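Local coordinates for protein flavodoxin (Streptococcus pneumoniae serotype 4, PDB 5LJL) that binds FMN and probably serves as a low-potential electron donor to redox enzymes, at residues L4-F9 / L48-A53. Residues are numbered along the deposited sequence; the frame is centred on the assembly and turned at random.
Sequences LAKIVF and LEADIA
Ala5 and Ile52 pair in parallel where strand 4-9 meets the start of strand 52-56, at the N-terminal ends of two neighbouring strands of the flavodoxin fold, a five-stranded parallel sheet with helices on both faces and strand order 2-1-3-4-5. Strand 4-9, first in the chain, lies between strands 33-38 and 52-56. Backbone bonds set the register. Leu4 O accepts two N-H groups from consecutive residues, Asp51 N at 2.9 Å and Ile52 N at 3.1 Å; the Ile52 donor lies in the carbonyl plane, whereas that of Asp51 is tilted 16° from it. One step on, Lys6 N gives its hydrogen to Ile52 O at 3.0 Å, and Ala5 CA makes a CH...O contact with the same oxygen. Lys6 then bonds through its backbone to Ile54, carrying the pairing on along strand 52-56. Apolar contacts flank these bonds. On one face of the sheet, Ala5 CB rests on Ile52 CB at 4.0 Å, beneath helix 15-29, whose Leu27 also touches Ala5. On the other, CG and CD of Lys6 run over the methyl of Ala50. Leu4, with CG anti to its amide nitrogen (chi1 175°), places that CG 4.2 Å from Ala50 CB, and its CD2 reaches the carbonyl oxygen of Glu49. Charge plays a looser part: Lys6 NZ is 4.5 Å from Glu49 OE1, too far for a salt bridge, and the lysine, bent at its last torsion, forms one with Asp35 on strand 33-38 instead. Asp51, in the loop just before strand 52-56, holds the start of strand 4-9 by gripping Leu4 twice, its backbone N-H at the carbonyl and its carboxylate at the amide: Asp51 OD1, through its anti lone pair, takes the nearly straight (167°) hydrogen bond from Leu4 N at 3.0 Å.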
ATOM      1  N   LEU A   4      -7.796   1.785  13.016  1.00 18.66           N
ATOM      2  CA  LEU A   4      -7.332   2.887  12.151  1.00 16.32           C
ATOM      3  C   LEU A   4      -6.345   2.350  11.072  1.00 14.92           C
ATOM      4  O   LEU A   4      -5.366   1.711  11.439  1.00 14.91           O
ATOM      5  CB  LEU A   4      -6.630   3.931  13.002  1.00 16.87           C
ATOM      6  CG  LEU A   4      -5.980   5.085  12.183  1.00 16.46           C
ATOM      7  CD1 LEU A   4      -7.013   5.692  11.300  1.00 17.25           C
ATOM      8  CD2 LEU A   4      -5.274   6.110  13.086  1.00 18.04           C
ATOM      9  N   ALA A   5      -6.685   2.481   9.789  1.00 13.49           N
ATOM     10  CA  ALA A   5      -5.805   2.108   8.663  1.00 12.22           C
ATOM     11  C   ALA A   5      -5.308   3.424   7.999  1.00 12.76           C
ATOM     12  O   ALA A   5      -6.113   4.335   7.764  1.00 13.15           O
ATOM     13  CB  ALA A   5      -6.552   1.283   7.678  1.00 11.12           C
ATOM     14  N   LYS A   6      -3.992   3.520   7.717  1.00 11.44           N
ATOM     15  CA  LYS A   6      -3.381   4.660   6.950  1.00 11.93           C
ATOM     16  C   LYS A   6      -2.884   4.075   5.637  1.00 11.39           C
ATOM     17  O   LYS A   6      -2.101   3.108   5.659  1.00 11.63           O
ATOM     18  CB  LYS A   6      -2.303   5.331   7.759  1.00 11.39           C
ATOM     19  CG  LYS A   6      -2.829   6.228   8.884  1.00 11.93           C
ATOM     20  CD  LYS A   6      -1.671   6.827   9.679  1.00 13.09           C
ATOM     21  CE  LYS A   6      -2.027   7.835  10.768  1.00 14.85           C
ATOM     22  NZ  LYS A   6      -2.713   8.986  10.216  1.00 16.51           N
ATOM     23  N   ILE A   7      -3.455   4.541   4.539  1.00 10.36           N
ATOM     24  CA  ILE A   7      -3.060   4.131   3.189  1.00 10.39           C
ATOM     25  C   ILE A   7      -2.279   5.276   2.553  1.00 12.07           C
ATOM     26  O   ILE A   7      -2.796   6.438   2.487  1.00 11.85           O
ATOM     27  CB  ILE A   7      -4.327   3.773   2.335  1.00 11.55           C
ATOM     28  CG1 ILE A   7      -5.142   2.646   2.971  1.00 12.15           C
ATOM     29  CG2 ILE A   7      -3.984   3.466   0.865  1.00 11.79           C
ATOM     30  CD1 ILE A   7      -6.478   2.380   2.265  1.00 13.39           C
ATOM     31  N   VAL A   8      -1.060   5.000   2.107  1.00 11.31           N
ATOM     32  CA  VAL A   8      -0.216   6.026   1.464  1.00 11.84           C
ATOM     33  C   VAL A   8       0.004   5.594   0.046  1.00 11.47           C
ATOM     34  O   VAL A   8       0.441   4.447  -0.186  1.00 10.78           O
ATOM     35  CB  VAL A   8       1.090   6.227   2.241  1.00 12.77           C
ATOM     36  CG1 VAL A   8       1.948   7.302   1.558  1.00 13.11           C
ATOM     37  CG2 VAL A   8       0.774   6.575   3.684  1.00 13.41           C
ATOM     38  N   PHE A   9      -0.252   6.482  -0.903  1.00  9.68           N
ATOM     39  CA  PHE A   9      -0.154   6.138  -2.309  1.00 10.91           C
ATOM     40  C   PHE A   9       0.769   7.070  -3.108  1.00 10.91           C
ATOM     41  O   PHE A   9       1.023   8.236  -2.708  1.00 11.78           O
ATOM     42  CB  PHE A   9      -1.527   6.042  -3.012  1.00 11.10           C
ATOM     43  CG  PHE A   9      -2.221   7.359  -3.218  1.00 11.99           C
ATOM     44  CD1 PHE A   9      -1.921   8.145  -4.322  1.00 12.58           C
ATOM     45  CD2 PHE A   9      -3.158   7.800  -2.286  1.00 12.41           C
ATOM     46  CE1 PHE A   9      -2.583   9.364  -4.497  1.00 12.97           C
ATOM     47  CE2 PHE A   9      -3.820   9.012  -2.445  1.00 12.49           C
ATOM     48  CZ  PHE A   9      -3.506   9.786  -3.543  1.00 12.68           C
ATOM     49  N   LEU A  48       3.128   5.067  12.968  1.00 13.07           N
ATOM     50  CA  LEU A  48       3.104   4.716  14.424  1.00 14.75           C
ATOM     51  C   LEU A  48       1.751   4.835  15.060  1.00 15.19           C
ATOM     52  O   LEU A  48       1.478   4.127  16.034  1.00 16.43           O
ATOM     53  CB  LEU A  48       4.132   5.513  15.215  1.00 16.07           C
ATOM     54  CG  LEU A  48       5.594   5.207  14.822  1.00 17.63           C
ATOM     55  CD1 LEU A  48       6.608   6.268  15.259  1.00 21.31           C
ATOM     56  CD2 LEU A  48       5.987   3.798  15.248  1.00 18.50           C
ATOM     57  N   GLU A  49       0.933   5.760  14.559  1.00 14.94           N
ATOM     58  CA  GLU A  49      -0.408   5.988  15.076  1.00 17.73           C
ATOM     59  C   GLU A  49      -1.457   5.001  14.622  1.00 18.15           C
ATOM     60  O   GLU A  49      -2.548   4.947  15.193  1.00 21.15           O
ATOM     61  CB  GLU A  49      -0.858   7.413  14.756  1.00 23.45           C
ATOM     62  CG  GLU A  49       0.016   8.454  15.446  1.00 27.74           C
ATOM     63  CD  GLU A  49      -0.042   9.842  14.830  1.00 37.05           C
ATOM     64  OE1 GLU A  49       0.122   9.949  13.584  1.00 47.66           O
ATOM     65  OE2 GLU A  49      -0.182  10.843  15.613  1.00 48.36           O
ATOM     66  N   ALA A  50      -1.199   4.217  13.575  1.00 15.46           N
ATOM     67  CA  ALA A  50      -2.235   3.368  13.016  1.00 15.92           C
ATOM     68  C   ALA A  50      -2.115   1.912  13.438  1.00 14.70           C
ATOM     69  O   ALA A  50      -1.073   1.452  13.866  1.00 16.76           O
ATOM     70  CB  ALA A  50      -2.159   3.439  11.524  1.00 16.42           C
ATOM     71  N   ASP A  51      -3.185   1.171  13.252  1.00 13.66           N
ATOM     72  CA  ASP A  51      -3.147  -0.298  13.462  1.00 14.11           C
ATOM     73  C   ASP A  51      -2.739  -0.993  12.186  1.00 13.99           C
ATOM     74  O   ASP A  51      -2.094  -2.078  12.236  1.00 14.62           O
ATOM     75  CB  ASP A  51      -4.515  -0.758  13.882  1.00 14.95           C
ATOM     76  CG  ASP A  51      -4.991  -0.051  15.160  1.00 15.51           C
ATOM     77  OD1 ASP A  51      -6.007   0.702  15.099  1.00 16.44           O
ATOM     78  OD2 ASP A  51      -4.335  -0.227  16.198  1.00 20.52           O
ATOM     79  N   ILE A  52      -3.142  -0.435  11.040  1.00 12.58           N
ATOM     80  CA  ILE A  52      -2.796  -1.032   9.719  1.00 12.88           C
ATOM     81  C   ILE A  52      -2.104   0.023   8.919  1.00 12.62           C
ATOM     82  O   ILE A  52      -2.537   1.169   8.888  1.00 12.67           O
ATOM     83  CB  ILE A  52      -4.049  -1.503   8.956  1.00 13.50           C
ATOM     84  CG1 ILE A  52      -4.658  -2.757   9.647  1.00 13.75           C
ATOM     85  CG2 ILE A  52      -3.761  -1.780   7.466  1.00 13.41           C
ATOM     86  CD1 ILE A  52      -6.093  -2.969   9.238  1.00 14.30           C
ATOM     87  N   ALA A  53      -0.984  -0.353   8.325  1.00 11.06           N
ATOM     88  CA  ALA A  53      -0.187   0.490   7.369  1.00 10.63           C
ATOM     89  C   ALA A  53      -0.202  -0.116   5.969  1.00  9.66           C
ATOM     90  O   ALA A  53       0.240  -1.264   5.845  1.00  9.30           O
ATOM     91  CB  ALA A  53       1.253   0.600   7.852  1.00 10.89           C
TER